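Local coordinates for protein 3-deoxy-manno-octulosonate cytidylyltransferase (Escherichia coli, PDB 1H7E) that activates the eight-carbon sugar KDO with CTP, giving CMP-KDO and diphosphate, probably for incorporation into the lipopolysaccharide of Gram-negative bacteria, at residues D116-A128 against G209-G221. Numbering follows the deposited sequence.
Sequences DDPALPVATLCHA and GINIRTFEVAATG
H127 lays its ring against A219 at one end of a parallel strand pair, and R213 meets D117 at the other; strand 212-216 runs beside strand 122-128 and is, within this chain, an outermost strand of the mixed sheet in a GT-A-type nucleotidyltransferase fold. The ladder runs from R213 N to V122 O through to V217 N, which meets C126 O at 2.9 Å. At its far end A219 CA sits over one face of the H127 ring, a CH-pi contact 3.7 Å from the ring centroid, with T220 N over the same face. With H127 CG between the backbone N and the carbonyl carbon (chi1 69°), the ring lies against A219 and T220 while H127 ND1 donates to A128 O at 3.1 Å, from above the carbonyl plane; H127 NE2 reaches a water shared with T220 OG1. Replacing H127 with an alanine would probably leave A219 CA without its ring face and T220 OG1 without the water-mediated link. C126 puts CB and SG both at 3.6 Å from the methyl CG2 of T214, on the sheet face that T124 shares. Toward the start of the ladder, L120 CD1 lies over the centre of the R213 guanidinium, whose NE also pairs with D149. R213 NH1 makes a salt bridge to D117 OD2 at 2.9 Å, nearly straight (165°), through the anti lone pair, with carboxylate and guanidinium planes only 19° apart.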
loop_
_atom_site.group_PDB
_atom_site.type_symbol
_atom_site.label_atom_id
_atom_site.label_comp_id
_atom_site.label_asym_id
_atom_site.label_seq_id
_atom_site.Cartn_x
_atom_site.Cartn_y
_atom_site.Cartn_z
ATOM N N ASP A 116 22.427 6.174 6.972
ATOM C CA ASP A 116 22.886 5.739 5.657
ATOM C C ASP A 116 22.172 6.408 4.484
ATOM O O ASP A 116 22.683 6.402 3.366
ATOM C CB ASP A 116 22.821 4.215 5.527
ATOM C CG ASP A 116 23.960 3.511 6.261
ATOM O OD1 ASP A 116 24.921 4.192 6.700
ATOM O OD2 ASP A 116 23.899 2.271 6.393
ATOM N N ASP A 117 20.986 6.960 4.727
ATOM C CA ASP A 117 20.228 7.656 3.693
ATOM C C ASP A 117 19.670 8.963 4.282
ATOM O O ASP A 117 18.626 8.975 4.948
ATOM C CB ASP A 117 19.103 6.765 3.143
ATOM C CG ASP A 117 18.346 7.413 1.988
ATOM O OD1 ASP A 117 18.652 8.575 1.646
ATOM O OD2 ASP A 117 17.434 6.767 1.417
ATOM N N PRO A 118 20.364 10.089 4.025
ATOM C CA PRO A 118 20.019 11.440 4.489
ATOM C C PRO A 118 18.669 11.960 3.991
ATOM O O PRO A 118 18.079 12.846 4.609
ATOM C CB PRO A 118 21.168 12.291 3.936
ATOM C CG PRO A 118 22.317 11.304 3.840
ATOM C CD PRO A 118 21.628 10.110 3.262
ATOM N N ALA A 119 18.197 11.423 2.869
ATOM C CA ALA A 119 16.919 11.829 2.284
ATOM C C ALA A 119 15.710 11.100 2.861
ATOM O O ALA A 119 14.585 11.457 2.531
ATOM C CB ALA A 119 16.945 11.630 0.788
ATOM N N LEU A 120 15.948 10.068 3.678
ATOM C CA LEU A 120 14.879 9.271 4.287
ATOM C C LEU A 120 14.190 10.041 5.408
ATOM O O LEU A 120 14.813 10.376 6.410
ATOM C CB LEU A 120 15.445 7.941 4.798
ATOM C CG LEU A 120 14.427 6.980 5.415
ATOM C CD1 LEU A 120 13.295 6.631 4.412
ATOM C CD2 LEU A 120 15.169 5.720 5.881
ATOM N N PRO A 121 12.877 10.291 5.276
ATOM C CA PRO A 121 12.187 11.041 6.326
ATOM C C PRO A 121 11.813 10.263 7.581
ATOM O O PRO A 121 11.924 10.787 8.694
ATOM C CB PRO A 121 10.920 11.557 5.619
ATOM C CG PRO A 121 11.124 11.211 4.135
ATOM C CD PRO A 121 11.970 9.997 4.154
ATOM N N VAL A 122 11.339 9.028 7.395
ATOM C CA VAL A 122 10.856 8.191 8.492
ATOM C C VAL A 122 11.246 6.738 8.265
ATOM O O VAL A 122 11.280 6.265 7.122
ATOM C CB VAL A 122 9.296 8.236 8.566
ATOM C CG1 VAL A 122 8.772 7.454 9.773
ATOM C CG2 VAL A 122 8.783 9.686 8.573
ATOM N N ALA A 123 11.566 6.046 9.354
ATOM C CA ALA A 123 11.918 4.628 9.297
ATOM C C ALA A 123 11.193 3.910 10.440
ATOM O O ALA A 123 10.867 4.517 11.462
ATOM C CB ALA A 123 13.422 4.431 9.397
ATOM N N THR A 124 10.884 2.630 10.239
ATOM C CA THR A 124 10.203 1.847 11.249
ATOM C C THR A 124 10.644 0.392 11.082
ATOM O O THR A 124 11.477 0.091 10.217
ATOM C CB THR A 124 8.661 2.011 11.175
ATOM O OG1 THR A 124 8.066 1.396 12.321
ATOM C CG2 THR A 124 8.086 1.370 9.870
ATOM N N LEU A 125 10.121 -0.484 11.932
ATOM C CA LEU A 125 10.510 -1.894 11.919
ATOM C C LEU A 125 9.381 -2.877 11.621
ATOM O O LEU A 125 8.206 -2.558 11.772
ATOM C CB LEU A 125 11.123 -2.265 13.282
ATOM C CG LEU A 125 12.378 -1.500 13.732
ATOM C CD1 LEU A 125 12.724 -1.920 15.149
ATOM C CD2 LEU A 125 13.540 -1.746 12.768
ATOM N N CYS A 126 9.772 -4.090 11.227
ATOM C CA CYS A 126 8.820 -5.158 10.950
ATOM C C CYS A 126 9.532 -6.514 11.116
ATOM O O CYS A 126 10.769 -6.581 11.157
ATOM C CB CYS A 126 8.259 -5.020 9.524
ATOM S SG CYS A 126 9.430 -5.331 8.225
ATOM N N HIS A 127 8.755 -7.574 11.315
ATOM C CA HIS A 127 9.325 -8.929 11.397
ATOM C C HIS A 127 8.325 -9.914 10.776
ATOM O O HIS A 127 7.129 -9.617 10.688
ATOM C CB HIS A 127 9.740 -9.341 12.825
ATOM C CG HIS A 127 8.603 -9.547 13.783
ATOM N ND1 HIS A 127 7.811 -10.674 13.774
ATOM C CD2 HIS A 127 8.162 -8.794 14.819
ATOM C CE1 HIS A 127 6.930 -10.604 14.758
ATOM N NE2 HIS A 127 7.123 -9.471 15.408
ATOM N N ALA A 128 8.833 -11.033 10.266
ATOM C CA ALA A 128 7.982 -12.047 9.632
ATOM C C ALA A 128 7.026 -12.729 10.598
ATOM O O ALA A 128 7.355 -12.943 11.769
ATOM C CB ALA A 128 8.846 -13.094 8.935
ATOM N N GLY A 209 2.379 11.635 1.033
ATOM C CA GLY A 209 3.503 11.256 0.189
ATOM C C GLY A 209 4.845 11.184 0.899
ATOM O O GLY A 209 5.896 11.246 0.256
ATOM N N ILE A 210 4.826 11.070 2.223
ATOM C CA ILE A 210 6.063 10.981 2.988
ATOM C C ILE A 210 6.450 9.500 3.056
ATOM O O ILE A 210 5.690 8.661 3.537
ATOM C CB ILE A 210 5.879 11.561 4.397
ATOM C CG1 ILE A 210 5.645 13.072 4.301
ATOM C CG2 ILE A 210 7.102 11.240 5.274
ATOM C CD1 ILE A 210 4.983 13.660 5.528
ATOM N N ASN A 211 7.637 9.193 2.556
ATOM C CA ASN A 211 8.122 7.826 2.524
ATOM C C ASN A 211 8.503 7.250 3.878
ATOM O O ASN A 211 9.142 7.910 4.692
ATOM C CB ASN A 211 9.317 7.716 1.577
ATOM C CG ASN A 211 9.796 6.289 1.420
ATOM O OD1 ASN A 211 9.011 5.401 1.091
ATOM N ND2 ASN A 211 11.084 6.054 1.693
ATOM N N ILE A 212 8.096 6.007 4.115
ATOM C CA ILE A 212 8.421 5.334 5.358
ATOM C C ILE A 212 9.154 4.046 4.986
ATOM O O ILE A 212 8.573 3.176 4.326
ATOM C CB ILE A 212 7.160 4.982 6.164
ATOM C CG1 ILE A 212 6.341 6.234 6.489
ATOM C CG2 ILE A 212 7.543 4.201 7.431
ATOM C CD1 ILE A 212 4.997 5.893 7.175
ATOM N N ARG A 213 10.445 3.963 5.317
ATOM C CA ARG A 213 11.210 2.758 5.031
ATOM C C ARG A 213 11.048 1.822 6.217
ATOM O O ARG A 213 11.163 2.234 7.364
ATOM C CB ARG A 213 12.673 3.066 4.740
ATOM C CG ARG A 213 13.459 1.821 4.319
ATOM C CD ARG A 213 14.681 2.174 3.475
ATOM N NE ARG A 213 14.297 2.862 2.242
ATOM C CZ ARG A 213 14.971 3.861 1.684
ATOM N NH1 ARG A 213 16.102 4.309 2.238
ATOM N NH2 ARG A 213 14.481 4.451 0.595
ATOM N N THR A 214 10.789 0.549 5.936
ATOM C CA THR A 214 10.517 -0.437 6.976
ATOM C C THR A 214 11.534 -1.561 6.975
ATOM O O THR A 214 11.440 -2.450 6.124
ATOM C CB THR A 214 9.062 -1.027 6.773
ATOM O OG1 THR A 214 8.130 0.046 6.616
ATOM C CG2 THR A 214 8.605 -1.813 7.977
ATOM N N PHE A 215 12.441 -1.545 7.963
ATOM C CA PHE A 215 13.510 -2.545 8.144
ATOM C C PHE A 215 13.096 -3.823 8.865
ATOM O O PHE A 215 12.516 -3.792 9.950
ATOM C CB PHE A 215 14.700 -1.947 8.900
ATOM C CG PHE A 215 15.280 -0.741 8.240
ATOM C CD1 PHE A 215 16.277 -0.871 7.284
ATOM C CD2 PHE A 215 14.806 0.525 8.555
ATOM C CE1 PHE A 215 16.793 0.243 6.645
ATOM C CE2 PHE A 215 15.317 1.648 7.920
ATOM C CZ PHE A 215 16.313 1.508 6.961
ATOM N N GLU A 216 13.483 -4.957 8.292
ATOM C CA GLU A 216 13.140 -6.247 8.870
ATOM C C GLU A 216 14.114 -6.735 9.952
ATOM O O GLU A 216 15.325 -6.703 9.754
ATOM C CB GLU A 216 13.021 -7.295 7.750
ATOM C CG GLU A 216 12.441 -8.595 8.247
ATOM C CD GLU A 216 12.301 -9.653 7.176
ATOM O OE1 GLU A 216 12.246 -9.336 5.975
ATOM O OE2 GLU A 216 12.233 -10.825 7.562
ATOM N N VAL A 217 13.574 -7.170 11.093
ATOM C CA VAL A 217 14.374 -7.715 12.199
ATOM C C VAL A 217 13.766 -9.059 12.616
ATOM O O VAL A 217 12.751 -9.472 12.054
ATOM C CB VAL A 217 14.419 -6.758 13.421
ATOM C CG1 VAL A 217 15.089 -5.451 13.028
ATOM C CG2 VAL A 217 13.024 -6.530 14.000
ATOM N N ALA A 218 14.382 -9.745 13.583
ATOM C CA ALA A 218 13.870 -11.038 14.066
ATOM C C ALA A 218 12.598 -10.834 14.909
ATOM O O ALA A 218 12.332 -9.717 15.360
ATOM C CB ALA A 218 14.938 -11.739 14.880
ATOM N N ALA A 219 11.797 -11.890 15.088
ATOM C CA ALA A 219 10.573 -11.788 15.885
ATOM C C ALA A 219 10.928 -11.188 17.249
ATOM O O ALA A 219 11.859 -11.646 17.910
ATOM C CB ALA A 219 9.920 -13.164 16.057
ATOM N N THR A 220 10.221 -10.132 17.637
ATOM C CA THR A 220 10.486 -9.454 18.898
ATOM C C THR A 220 9.857 -10.173 20.090
ATOM O O THR A 220 9.188 -11.198 19.924
ATOM C CB THR A 220 10.004 -7.980 18.851
ATOM O OG1 THR A 220 8.601 -7.943 18.567
ATOM C CG2 THR A 220 10.768 -7.185 17.774
ATOM N N GLY A 221 10.121 -9.654 21.290
ATOM C CA GLY A 221 9.574 -10.234 22.507
ATOM C C GLY A 221 8.146 -9.777 22.736
ATOM O O GLY A 221 7.736 -8.754 22.189
HETATM O O HOH W 1 5.669 -9.075 17.723
HETATM O O HOH W 2 11.599 -11.347 10.245
#